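Local coordinates for protein glutamate--tRNA ligase (Elizabethkingia anophelis, PDB 6B1Z) that probably catalyses the ATP-dependent attachment of glutamate to its cognate tRNA, as a class I aminoacyl-tRNA synthetase with a catalytic and an anticodon-binding domain, at residues L48-D52 and N214-D218; R96-D100 and D205-T209; S257-E263 and K341-F346; G408-F412 and L482-D486; L474-L478 and V487-M491. All blocks are in the same frame, centred on the assembly; numbering follows the deposited sequence.

Contact 1: residues L48-D52 and N214-D218. With EDO (1,2-ethanediol), chain V; FMT (formic acid), chain N.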
# COMPACT_ATOMS: atom_id res chain seq x y z
N LEU A 48 -4.06 -1.37 17.09
CA LEU A 48 -4.25 -0.18 16.26
C LEU A 48 -4.56 0.99 17.17
O LEU A 48 -5.55 0.96 17.92
CB LEU A 48 -5.40 -0.39 15.26
CG LEU A 48 -5.78 0.85 14.44
CD1 LEU A 48 -4.65 1.27 13.48
CD2 LEU A 48 -7.05 0.56 13.65
N ARG A 49 -3.71 2.02 17.13
CA ARG A 49 -3.92 3.24 17.90
C ARG A 49 -4.07 4.40 16.92
O ARG A 49 -3.19 4.63 16.08
CB ARG A 49 -2.76 3.48 18.88
CG ARG A 49 -3.02 4.66 19.81
CD ARG A 49 -1.97 4.78 20.92
NE ARG A 49 -0.66 5.17 20.38
CZ ARG A 49 0.49 4.56 20.64
NH1 ARG A 49 0.54 3.52 21.46
NH2 ARG A 49 1.61 5.03 20.11
N ILE A 50 -5.19 5.10 17.02
CA ILE A 50 -5.49 6.19 16.10
C ILE A 50 -4.86 7.47 16.63
O ILE A 50 -5.11 7.89 17.77
CB ILE A 50 -7.01 6.34 15.90
CG1 ILE A 50 -7.58 5.08 15.25
CG2 ILE A 50 -7.32 7.61 15.08
CD1 ILE A 50 -6.98 4.72 13.90
N GLU A 51 -4.01 8.08 15.80
CA GLU A 51 -3.24 9.24 16.21
C GLU A 51 -3.97 10.50 15.77
O GLU A 51 -3.59 11.18 14.81
CB GLU A 51 -1.85 9.16 15.59
CG GLU A 51 -1.22 7.82 15.79
CD GLU A 51 -0.49 7.73 17.10
OE1 GLU A 51 0.45 8.54 17.26
OE2 GLU A 51 -0.88 6.91 17.96
N ASP A 52 -5.05 10.81 16.49
CA ASP A 52 -5.95 11.88 16.09
C ASP A 52 -5.88 13.09 17.01
O ASP A 52 -6.88 13.78 17.20
CB ASP A 52 -7.39 11.37 15.99
CG ASP A 52 -7.94 10.87 17.33
OD1 ASP A 52 -7.13 10.53 18.22
OD2 ASP A 52 -9.18 10.81 17.47
N ASN A 214 2.99 9.54 22.00
CA ASN A 214 3.36 8.18 21.63
C ASN A 214 4.22 7.51 22.70
O ASN A 214 4.05 6.31 22.95
CB ASN A 214 4.06 8.15 20.27
CG ASN A 214 3.08 8.24 19.13
OD1 ASN A 214 1.89 7.93 19.30
ND2 ASN A 214 3.55 8.67 17.97
N ILE A 215 5.12 8.24 23.38
CA ILE A 215 5.89 7.55 24.41
C ILE A 215 4.99 7.25 25.62
O ILE A 215 5.13 6.19 26.24
CB ILE A 215 7.19 8.31 24.79
CG1 ILE A 215 6.92 9.61 25.54
CG2 ILE A 215 8.09 8.51 23.56
CD1 ILE A 215 7.11 9.48 27.05
N ILE A 216 4.06 8.15 25.95
CA ILE A 216 3.10 7.87 27.03
C ILE A 216 2.29 6.64 26.70
O ILE A 216 2.14 5.72 27.53
CB ILE A 216 2.18 9.09 27.26
CG1 ILE A 216 2.96 10.24 27.93
CG2 ILE A 216 0.93 8.68 28.09
CD1 ILE A 216 2.24 11.57 27.86
N ASP A 217 1.76 6.58 25.48
CA ASP A 217 0.87 5.47 25.16
C ASP A 217 1.60 4.17 24.89
O ASP A 217 1.05 3.10 25.16
CB ASP A 217 -0.02 5.84 23.97
CG ASP A 217 -1.07 6.89 24.32
OD1 ASP A 217 -1.35 7.11 25.53
OD2 ASP A 217 -1.62 7.50 23.38
N ASP A 218 2.82 4.22 24.36
CA ASP A 218 3.60 2.99 24.24
C ASP A 218 3.91 2.42 25.62
O ASP A 218 3.87 1.20 25.82
CB ASP A 218 4.86 3.24 23.42
CG ASP A 218 4.56 3.48 21.96
OD1 ASP A 218 5.44 3.97 21.24
OD2 ASP A 218 3.40 3.15 21.55
C1 EDO V . 7.27 6.68 20.24
O1 EDO V . 7.66 8.03 20.01
C2 EDO V . 8.43 5.93 20.87
O2 EDO V . 7.92 4.88 21.71
C FMT N . 1.97 9.73 14.08
O1 FMT N . 1.02 10.44 13.75
O2 FMT N . 2.04 9.13 15.16
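Arg49 reaches from the loop after strand 45-48 across to helix 210-220, and charge pairing dominates the meeting. Both terminal nitrogens close on one oxygen of Asp218, NH1 at 2.9 Å and NH2 at 3.0 Å from OD2, which lies in the guanidinium plane. They come to it from the same face of the carboxylate, and Arg15 adds a further salt bridge to that oxygen. On the inner side of the group, NE donates to Glu51 OE2 at 3.0 Å, a salt bridge within the loop. Asp217 lays its CB over one guanidinium face, while its carboxylate, well out of that plane, pairs with Tyr99, Gln92 and Arg95.

Hydrogen bonds of the Asn214 side-chain amide form the second group. Arg49 NH2 also donates to Asn214 OD1 (3.0 Å), from 55° above the carbonyl plane. Asn214 ND2 makes a weak 3.2 Å bond to Glu51 OE1 and a straighter one, 165° at the hydrogen, to O2 of a bound formic acid, probably from the crystallisation liquor.

NE, NH1 and NH2 thus each donate to an acid or amide oxygen, which should fix the rotation of the buried guanidinium and balance its charge.

Contact 2: residues R96-D100 and D205-T209. With FMT (formic acid), chain B; EDO (1,2-ethanediol), chain S.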
# COMPACT_ATOMS: atom_id res chain seq x y z
N ARG A 96 -7.08 12.44 27.19
CA ARG A 96 -6.52 13.68 27.74
C ARG A 96 -6.20 13.55 29.23
O ARG A 96 -5.18 14.10 29.68
CB ARG A 96 -7.48 14.85 27.49
CG ARG A 96 -7.26 16.00 28.47
CD ARG A 96 -8.17 17.19 28.21
NE ARG A 96 -7.80 17.92 27.00
CZ ARG A 96 -6.75 18.74 26.91
NH1 ARG A 96 -5.94 18.92 27.95
NH2 ARG A 96 -6.50 19.36 25.77
N ASP A 97 -7.02 12.84 30.01
CA ASP A 97 -6.74 12.74 31.44
C ASP A 97 -5.44 11.98 31.70
O ASP A 97 -4.69 12.32 32.63
CB ASP A 97 -7.92 12.09 32.17
CG ASP A 97 -9.02 13.08 32.48
OD1 ASP A 97 -9.02 14.18 31.89
OD2 ASP A 97 -9.89 12.76 33.32
N ILE A 98 -5.16 10.95 30.89
CA ILE A 98 -3.88 10.25 30.98
C ILE A 98 -2.73 11.21 30.67
O ILE A 98 -1.72 11.25 31.38
CB ILE A 98 -3.86 9.04 30.02
CG1 ILE A 98 -4.94 8.04 30.42
CG2 ILE A 98 -2.50 8.38 30.00
CD1 ILE A 98 -5.25 6.98 29.37
N TYR A 99 -2.88 11.99 29.61
CA TYR A 99 -1.80 12.89 29.22
C TYR A 99 -1.58 13.96 30.28
O TYR A 99 -0.43 14.34 30.56
CB TYR A 99 -2.11 13.53 27.87
CG TYR A 99 -2.27 12.54 26.74
CD1 TYR A 99 -1.46 11.41 26.64
CD2 TYR A 99 -3.24 12.75 25.77
CE1 TYR A 99 -1.63 10.50 25.56
CE2 TYR A 99 -3.41 11.87 24.71
CZ TYR A 99 -2.61 10.75 24.62
OH TYR A 99 -2.82 9.89 23.56
N ASP A 100 -2.66 14.47 30.89
CA ASP A 100 -2.52 15.48 31.94
C ASP A 100 -1.72 14.95 33.11
O ASP A 100 -0.88 15.66 33.68
CB ASP A 100 -3.90 15.93 32.41
CG ASP A 100 -4.61 16.81 31.41
OD1 ASP A 100 -4.01 17.22 30.40
OD2 ASP A 100 -5.82 17.08 31.64
N ASP A 205 -3.23 24.04 24.06
CA ASP A 205 -4.50 23.56 24.59
C ASP A 205 -4.35 22.39 25.56
O ASP A 205 -5.36 21.83 25.98
CB ASP A 205 -5.44 23.18 23.44
CG ASP A 205 -4.91 22.05 22.57
OD1 ASP A 205 -3.81 21.52 22.85
OD2 ASP A 205 -5.60 21.68 21.60
N GLY A 206 -3.12 22.03 25.93
CA GLY A 206 -2.90 20.92 26.84
C GLY A 206 -2.81 19.56 26.18
O GLY A 206 -2.52 18.57 26.87
N MET A 207 -3.04 19.48 24.87
CA MET A 207 -2.88 18.15 24.28
C MET A 207 -1.44 17.93 23.84
O MET A 207 -0.78 18.86 23.36
CB MET A 207 -3.82 17.97 23.08
CG MET A 207 -5.30 17.72 23.46
SD MET A 207 -5.64 16.32 24.58
CE MET A 207 -5.32 14.94 23.46
N PRO A 208 -0.93 16.71 24.02
CA PRO A 208 0.44 16.43 23.63
C PRO A 208 0.63 16.47 22.12
O PRO A 208 -0.31 16.28 21.34
CB PRO A 208 0.68 15.02 24.17
CG PRO A 208 -0.70 14.38 24.11
CD PRO A 208 -1.64 15.51 24.49
N THR A 209 1.87 16.70 21.71
CA THR A 209 2.29 16.40 20.36
C THR A 209 2.49 14.89 20.22
O THR A 209 2.54 14.16 21.21
CB THR A 209 3.58 17.13 20.02
OG1 THR A 209 4.62 16.63 20.87
CG2 THR A 209 3.40 18.64 20.21
C FMT B . -10.96 12.94 29.24
O1 FMT B . -9.85 12.45 29.43
O2 FMT B . -11.82 12.43 28.51
C1 EDO S . -14.01 15.22 32.96
O1 EDO S . -13.33 15.09 31.71
C2 EDO S . -13.34 14.32 33.99
O2 EDO S . -11.92 14.48 33.90
O HOH W 1 -1.50 18.00 29.19
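Arg96, on the opening turn of helix 96-106, has its CA 6.7 Å from that of Met207, and one turn on Tyr99 faces Pro208 at a similar spacing. The opposing loop, 205-209, runs from strand 200-202 into helix 210-220 of the class I catalytic domain and begins with an Asx turn: Asp205 OD1 accepts from the backbone N of Met207 at 3.0 Å. Gly206 sits inside the turn with a positive phi, and its carbonyl turns to the helix.

Arg96 meets this turn with its guanidinium. The chain is bent at chi3 (-72°), which swings the group over the loop, and NH2 donates to the backbone O of Asp205 at 2.7 Å. That bond is far from straight, 137° at the hydrogen, and the oxygen sits at the edge of the guanidinium, tilted from its plane. Met207 folds back, bent at chi2 and chi3, and lays SD over one face of the same group, 3.5 Å from CZ. The other terminal nitrogen, NH1, reaches one turn forward to Asp100 OD1, 3.6 Å away, a salt bridge within the helix. A water donates both to Asp100 OD1 and to Gly206 O, joining helix and turn a second time.

Apolar contacts fill the buried side. Met207 CE touches the edge of the Tyr99 ring, whose OH is held by Asp217 on helix 210-220. Pro208 stands over the ring face in a CH-pi contact, its CG 3.6 Å from the Tyr99 ring centroid and 18° off the ring normal.

Contact 3: residues S257-E263 and K341-F346. With EDO (1,2-ethanediol), chain R; EDO (1,2-ethanediol), chain T.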
# COMPACT_ATOMS: atom_id res chain seq x y z
N SER A 257 13.50 1.54 6.16
CA SER A 257 13.95 2.52 5.18
C SER A 257 12.84 2.82 4.17
O SER A 257 12.06 1.93 3.81
CB SER A 257 15.20 2.02 4.47
OG SER A 257 16.25 1.84 5.42
N LEU A 258 12.77 4.07 3.73
CA LEU A 258 11.72 4.47 2.79
C LEU A 258 11.82 3.68 1.49
O LEU A 258 12.91 3.36 1.01
CB LEU A 258 11.83 5.97 2.49
CG LEU A 258 11.61 6.87 3.72
CD1 LEU A 258 11.86 8.33 3.36
CD2 LEU A 258 10.22 6.69 4.29
N ILE A 259 10.65 3.34 0.94
CA ILE A 259 10.58 2.67 -0.36
C ILE A 259 11.09 3.62 -1.43
O ILE A 259 10.73 4.80 -1.46
CB ILE A 259 9.14 2.22 -0.63
CG1 ILE A 259 8.69 1.21 0.44
CG2 ILE A 259 9.02 1.64 -2.05
CD1 ILE A 259 7.20 0.93 0.46
N LEU A 260 11.93 3.11 -2.31
CA LEU A 260 12.58 3.93 -3.32
C LEU A 260 11.76 3.98 -4.62
O LEU A 260 10.92 3.12 -4.89
CB LEU A 260 13.99 3.42 -3.59
CG LEU A 260 14.88 3.36 -2.34
CD1 LEU A 260 16.21 2.73 -2.68
CD2 LEU A 260 15.08 4.75 -1.76
N LYS A 261 12.04 5.01 -5.42
CA LYS A 261 11.39 5.17 -6.71
C LYS A 261 11.72 3.98 -7.62
O LYS A 261 12.76 3.34 -7.48
CB LYS A 261 11.86 6.45 -7.39
CG LYS A 261 11.30 7.71 -6.78
CD LYS A 261 11.62 8.91 -7.66
CE LYS A 261 11.18 10.20 -7.00
NZ LYS A 261 9.74 10.17 -6.64
N PRO A 262 10.85 3.69 -8.59
CA PRO A 262 11.16 2.58 -9.51
C PRO A 262 12.44 2.81 -10.29
O PRO A 262 13.17 1.85 -10.56
CB PRO A 262 9.93 2.54 -10.44
CG PRO A 262 8.84 3.22 -9.68
CD PRO A 262 9.52 4.27 -8.84
N GLU A 263 12.72 4.05 -10.67
CA GLU A 263 13.90 4.37 -11.44
C GLU A 263 14.42 5.73 -11.00
O GLU A 263 13.63 6.62 -10.65
CB GLU A 263 13.61 4.35 -12.96
CG GLU A 263 13.36 2.94 -13.51
CD GLU A 263 12.73 2.91 -14.90
OE1 GLU A 263 12.56 3.99 -15.51
OE2 GLU A 263 12.40 1.80 -15.38
N LYS A 341 18.42 -3.12 5.78
CA LYS A 341 18.64 -1.71 6.07
C LYS A 341 18.58 -0.86 4.80
O LYS A 341 18.15 0.30 4.85
CB LYS A 341 20.00 -1.54 6.75
CG LYS A 341 20.38 -0.13 7.16
CD LYS A 341 21.73 -0.13 7.88
CE LYS A 341 22.08 1.25 8.42
NZ LYS A 341 23.40 1.27 9.10
N ALA A 342 19.00 -1.41 3.67
CA ALA A 342 18.96 -0.67 2.42
C ALA A 342 17.52 -0.47 1.95
O ALA A 342 16.67 -1.34 2.14
CB ALA A 342 19.77 -1.39 1.34
N GLY A 343 17.25 0.68 1.35
CA GLY A 343 15.95 0.90 0.73
C GLY A 343 15.71 -0.07 -0.41
O GLY A 343 16.63 -0.53 -1.08
N ALA A 344 14.43 -0.36 -0.64
CA ALA A 344 13.98 -1.25 -1.70
C ALA A 344 13.24 -0.43 -2.75
O ALA A 344 12.37 0.37 -2.40
CB ALA A 344 13.08 -2.35 -1.14
N ARG A 345 13.57 -0.63 -4.02
CA ARG A 345 12.87 0.06 -5.10
C ARG A 345 11.50 -0.57 -5.34
O ARG A 345 11.38 -1.80 -5.44
CB ARG A 345 13.67 0.01 -6.40
CG ARG A 345 14.86 0.93 -6.45
CD ARG A 345 15.35 1.05 -7.89
NE ARG A 345 16.58 1.82 -8.01
CZ ARG A 345 16.63 3.13 -8.19
NH1 ARG A 345 15.52 3.85 -8.27
NH2 ARG A 345 17.80 3.74 -8.31
N PHE A 346 10.48 0.28 -5.46
CA PHE A 346 9.19 -0.24 -5.89
C PHE A 346 9.28 -0.69 -7.35
O PHE A 346 9.94 -0.06 -8.17
CB PHE A 346 8.10 0.82 -5.76
CG PHE A 346 6.77 0.35 -6.25
CD1 PHE A 346 6.02 -0.54 -5.49
CD2 PHE A 346 6.31 0.72 -7.51
CE1 PHE A 346 4.81 -1.02 -5.96
CE2 PHE A 346 5.09 0.23 -7.98
CZ PHE A 346 4.35 -0.63 -7.21
C1 EDO R . 13.06 -1.59 5.13
O1 EDO R . 14.23 -1.15 5.85
C2 EDO R . 13.52 -2.36 3.89
O2 EDO R . 14.13 -1.42 3.00
C1 EDO T . 20.75 -5.19 4.01
O1 EDO T . 20.79 -3.82 3.58
C2 EDO T . 21.33 -5.34 5.41
O2 EDO T . 20.46 -4.76 6.39
O HOH W 2 12.57 0.22 1.54
O HOH W 3 12.04 -0.88 -9.94
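A lone parallel beta bridge, Leu260 with Arg345, joins the chain that leaves strand 252-256 of the catalytic domain to the chain that enters helix 348-361. Leu260 N donates to Ala344 O at 2.8 Å, and Leu260 O accepts from Phe346 N at 2.9 Å; at 173° and 177° both bonds are almost straight. Beside them, the CA of Pro262 comes 3.2 Å from Phe346 O as a CA-H...O contact.

Upstream of the bridge the link is a side-chain one: Ser257 OG donates to Lys341 O over a short 2.5 Å. A water then spans the gap, giving to Ser257 O and taking from Ala344 N, while an ethanediol, probably from the crystallisation liquor, bonds to Ser257 N and Ala342 O. Leu260 turns its CD1 against the backbone of Gly343, 3.6 Å from the carbonyl carbon.

Downstream, Arg345 runs out extended from CG to NE, alongside Lys261 and Pro262, and NH1 donates to Lys261 O at 2.9 Å with the oxygen near the guanidinium plane. Gly264 O is a further acceptor for NH1. Phe346, with CG anti to the backbone N (chi1 177°), leads its ring away from the bridge toward Phe278 and Leu26; CB stays 3.9 Å from Ile259 CG2, and the ring receives Pro262 CG at its edge.

Segment 257-263 shortly precedes the KLSKR sequence, which probably corresponds to the KMSKS signature. Two loop segments tied by one parallel bridge, the second running into helix 348-361, are consistent with the stem-contact-fold region that follows the catalytic core in class I synthetases.

Contact 4: residues G408-F412 and L482-D486; sequences GKFFF and LKGPD
Phe410 takes the crowded position between its backbone N and carbonyl carbon (chi1 42°), which sends its ring out from the helically wound residues 409-411 toward the chain at 483-485. Phe411 instead sets CG anti to the carbonyl carbon (chi1 -73°) and lays its ring under the neighbouring one: Phe410 CE2 stands 3.6 Å above the plane of the Phe411 ring. Pro485, coming from the opposite direction, closes on both. Its CD lies 3.5 Å from CE2 of Phe410, and its CG 3.8 Å from CZ of Phe411.

The two loops belong to the helical anticodon-binding domain, one following helix 401-406 and the other linking helix 467-479 to helix 487-507. Leu490 of the last helix packs on both phenylalanines, and helix 384-394 meets Phe411 through Ile390 and Leu393.

Gly484 CA comes 3.6 Å from CZ of Phe410, on a backbone with positive phi (97°) and nearly extended psi. Lys483 adds its aliphatic part, CE lying at the edge of the Phe410 ring, 4.3 Å from CE1, while NZ forms a salt bridge with Glu481. No hydrogen bond joins the two segments; the carbonyl of Phe410 is taken instead by Arg502.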
# COMPACT_ATOMS: atom_id res chain seq x y z
N GLY A 408 -10.12 -10.50 -25.13
CA GLY A 408 -10.90 -11.57 -25.73
C GLY A 408 -12.21 -11.08 -26.32
O GLY A 408 -13.24 -11.78 -26.25
N LYS A 409 -12.19 -9.89 -26.92
CA LYS A 409 -13.44 -9.32 -27.40
C LYS A 409 -14.04 -10.12 -28.54
O LYS A 409 -15.26 -10.09 -28.73
CB LYS A 409 -13.23 -7.86 -27.80
CG LYS A 409 -13.03 -6.92 -26.61
CD LYS A 409 -12.89 -5.47 -27.05
CE LYS A 409 -12.60 -4.57 -25.86
NZ LYS A 409 -12.42 -3.15 -26.27
N PHE A 410 -13.21 -10.89 -29.26
CA PHE A 410 -13.69 -11.75 -30.35
C PHE A 410 -14.59 -12.87 -29.87
O PHE A 410 -15.25 -13.50 -30.70
CB PHE A 410 -12.49 -12.35 -31.09
CG PHE A 410 -11.39 -12.80 -30.18
CD1 PHE A 410 -10.28 -12.01 -29.96
CD2 PHE A 410 -11.49 -14.01 -29.50
CE1 PHE A 410 -9.27 -12.41 -29.09
CE2 PHE A 410 -10.48 -14.43 -28.63
CZ PHE A 410 -9.37 -13.62 -28.43
N PHE A 411 -14.65 -13.16 -28.56
CA PHE A 411 -15.63 -14.13 -28.09
C PHE A 411 -17.04 -13.58 -28.16
O PHE A 411 -18.00 -14.37 -28.19
CB PHE A 411 -15.33 -14.56 -26.65
CG PHE A 411 -14.13 -15.46 -26.51
CD1 PHE A 411 -14.13 -16.74 -27.06
CD2 PHE A 411 -13.02 -15.05 -25.79
CE1 PHE A 411 -13.03 -17.58 -26.91
CE2 PHE A 411 -11.92 -15.88 -25.64
CZ PHE A 411 -11.93 -17.15 -26.20
N PHE A 412 -17.18 -12.26 -28.17
CA PHE A 412 -18.47 -11.60 -28.02
C PHE A 412 -18.84 -10.70 -29.19
O PHE A 412 -20.02 -10.35 -29.33
CB PHE A 412 -18.48 -10.78 -26.73
CG PHE A 412 -17.87 -11.50 -25.55
CD1 PHE A 412 -18.60 -12.46 -24.86
CD2 PHE A 412 -16.58 -11.23 -25.15
CE1 PHE A 412 -18.04 -13.13 -23.79
CE2 PHE A 412 -16.01 -11.89 -24.08
CZ PHE A 412 -16.75 -12.84 -23.40
N LEU A 482 -4.19 -11.82 -36.19
CA LEU A 482 -3.60 -13.10 -35.79
C LEU A 482 -3.33 -13.07 -34.28
O LEU A 482 -2.21 -12.85 -33.81
CB LEU A 482 -2.34 -13.39 -36.60
CG LEU A 482 -2.61 -13.49 -38.10
CD1 LEU A 482 -1.35 -13.85 -38.87
CD2 LEU A 482 -3.72 -14.49 -38.40
N LYS A 483 -4.38 -13.31 -33.51
CA LYS A 483 -4.25 -13.42 -32.07
C LYS A 483 -5.34 -14.35 -31.55
O LYS A 483 -6.09 -14.96 -32.33
CB LYS A 483 -4.29 -12.05 -31.40
CG LYS A 483 -5.61 -11.33 -31.56
CD LYS A 483 -5.57 -9.91 -31.00
CE LYS A 483 -6.97 -9.30 -30.96
NZ LYS A 483 -6.95 -7.81 -30.82
N GLY A 484 -5.41 -14.48 -30.23
CA GLY A 484 -6.43 -15.29 -29.60
C GLY A 484 -5.96 -16.69 -29.25
O GLY A 484 -4.81 -17.09 -29.51
N PRO A 485 -6.85 -17.48 -28.65
CA PRO A 485 -6.52 -18.86 -28.30
C PRO A 485 -6.56 -19.78 -29.52
O PRO A 485 -6.73 -19.30 -30.65
CB PRO A 485 -7.61 -19.22 -27.29
CG PRO A 485 -8.80 -18.47 -27.80
CD PRO A 485 -8.27 -17.17 -28.38
N ASP A 486 -6.42 -21.09 -29.30
CA ASP A 486 -6.46 -22.03 -30.41
C ASP A 486 -7.77 -21.89 -31.17
O ASP A 486 -8.84 -21.68 -30.58
CB ASP A 486 -6.28 -23.46 -29.91
CG ASP A 486 -4.87 -23.74 -29.40
OD1 ASP A 486 -4.00 -22.84 -29.46
OD2 ASP A 486 -4.64 -24.87 -28.92

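Contact 5: residues L474-L478 and V487-M491; sequences LRLSL and VPDLM
Arg475 and Val487 meet where two helices of the anticodon-binding domain, 467-479 and 487-507, pack side by side, joined by a short loop. The axes of segments 474-478 and 487-491 pass 10.5 Å apart with N-to-C directions only 35° from one another, so this is a near-parallel pair and not an antiparallel hairpin. Arg475 starts with CB against Val487 CG2, 3.7 Å away. The chain runs straight through CG and CD, then bends at chi3 (-57°) and comes back over the same methyl. NE passes it at 4.1 Å, CZ lies 3.9 Å from it and NH2 3.8 Å, so Val487 CG2 rests over one guanidinium face, offset toward the rim. The tip, NH1, leaves the valine for the connecting chain and donates to the carbonyls of Lys483 and Pro485. The arginine thus offers an apolar face to the valine and a polar nitrogen to the loop.

Deeper in, the contact is wholly apolar. The other valine branch, CG1, is anti to the backbone N (chi1 166°) and points at Leu474. Leu478 slides past Leu490 in the opposite direction, CB beside the CD2 methyl, and crosses Met491 at about a right angle, CD1 against CG. Helix 449-462 flanks the same core through Ile452 and Ile456. Met491 bends at chi3 and reaches Leu474 tip to tip, its SD 3.7 Å from Leu474 CD2.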
# COMPACT_ATOMS: atom_id res chain seq x y z
N LEU A 474 -8.43 -18.91 -41.24
CA LEU A 474 -9.56 -19.11 -40.33
C LEU A 474 -9.44 -18.21 -39.10
O LEU A 474 -10.42 -17.58 -38.69
CB LEU A 474 -9.63 -20.58 -39.94
CG LEU A 474 -10.81 -21.10 -39.11
CD1 LEU A 474 -12.13 -20.70 -39.76
CD2 LEU A 474 -10.70 -22.61 -39.00
N ARG A 475 -8.25 -18.15 -38.50
CA ARG A 475 -8.04 -17.25 -37.37
C ARG A 475 -8.32 -15.80 -37.77
O ARG A 475 -8.98 -15.07 -37.04
CB ARG A 475 -6.61 -17.38 -36.84
CG ARG A 475 -6.30 -16.47 -35.64
CD ARG A 475 -4.85 -16.58 -35.16
NE ARG A 475 -4.48 -17.95 -34.80
CZ ARG A 475 -4.71 -18.50 -33.61
NH1 ARG A 475 -5.31 -17.80 -32.66
NH2 ARG A 475 -4.34 -19.75 -33.38
N LEU A 476 -7.83 -15.39 -38.95
CA LEU A 476 -8.07 -14.02 -39.40
C LEU A 476 -9.56 -13.74 -39.53
O LEU A 476 -10.04 -12.67 -39.13
CB LEU A 476 -7.36 -13.77 -40.73
CG LEU A 476 -7.55 -12.39 -41.35
CD1 LEU A 476 -6.82 -11.34 -40.53
CD2 LEU A 476 -7.07 -12.39 -42.78
N SER A 477 -10.32 -14.70 -40.06
CA SER A 477 -11.76 -14.53 -40.24
C SER A 477 -12.47 -14.32 -38.91
O SER A 477 -13.40 -13.51 -38.81
CB SER A 477 -12.34 -15.75 -40.94
OG SER A 477 -11.70 -15.98 -42.18
N LEU A 478 -12.06 -15.06 -37.88
CA LEU A 478 -12.78 -15.05 -36.62
C LEU A 478 -12.37 -13.89 -35.73
O LEU A 478 -13.18 -13.42 -34.92
CB LEU A 478 -12.56 -16.37 -35.88
CG LEU A 478 -12.94 -17.64 -36.64
CD1 LEU A 478 -12.55 -18.87 -35.86
CD2 LEU A 478 -14.43 -17.67 -37.00
N VAL A 487 -7.69 -22.00 -32.50
CA VAL A 487 -8.85 -21.73 -33.35
C VAL A 487 -10.02 -22.67 -33.06
O VAL A 487 -11.16 -22.19 -32.98
CB VAL A 487 -8.43 -21.75 -34.83
CG1 VAL A 487 -9.65 -21.81 -35.72
CG2 VAL A 487 -7.61 -20.51 -35.16
N PRO A 488 -9.83 -23.99 -32.92
CA PRO A 488 -11.00 -24.84 -32.63
C PRO A 488 -11.67 -24.51 -31.31
O PRO A 488 -12.89 -24.70 -31.19
CB PRO A 488 -10.41 -26.26 -32.64
CG PRO A 488 -9.18 -26.16 -33.47
CD PRO A 488 -8.61 -24.81 -33.11
N ASP A 489 -10.92 -24.02 -30.33
CA ASP A 489 -11.52 -23.57 -29.08
C ASP A 489 -12.37 -22.32 -29.31
O ASP A 489 -13.47 -22.20 -28.77
CB ASP A 489 -10.44 -23.31 -28.04
CG ASP A 489 -9.72 -24.58 -27.61
OD1 ASP A 489 -10.42 -25.54 -27.22
OD2 ASP A 489 -8.48 -24.61 -27.67
N LEU A 490 -11.86 -21.36 -30.09
CA LEU A 490 -12.64 -20.16 -30.39
C LEU A 490 -13.92 -20.51 -31.14
O LEU A 490 -14.99 -19.97 -30.83
CB LEU A 490 -11.80 -19.17 -31.20
CG LEU A 490 -12.54 -17.92 -31.68
CD1 LEU A 490 -13.21 -17.22 -30.51
CD2 LEU A 490 -11.57 -16.98 -32.38
N MET A 491 -13.84 -21.41 -32.12
CA MET A 491 -15.03 -21.79 -32.87
C MET A 491 -16.09 -22.40 -31.96
O MET A 491 -17.28 -22.07 -32.07
CB MET A 491 -14.66 -22.76 -34.00
CG MET A 491 -13.82 -22.12 -35.08
SD MET A 491 -12.89 -23.31 -36.07
CE MET A 491 -14.19 -23.94 -37.12

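Contact 1 sets helix 210-220 against the loop after strand 45-48, while contact 2 sets the loop before that helix against helix 96-106; the Tyr99-Asp217 pair links the two. Contact 1 is buried and ionic; contact 2, nearer the surface, mixes a turn, a thioether and a water. Contact 3, its centre about 27 Å from that of contact 1, is a partly exposed backbone bridge in the same catalytic domain. Contacts 4 and 5, with centres 8 Å apart, lie on the opposite side of the chain's centre from contacts 1 and 2, in the anticodon-binding domain. Both are chiefly apolar, contact 5 buried between helices and contact 4 partly exposed, and Arg475 and Leu490 join them.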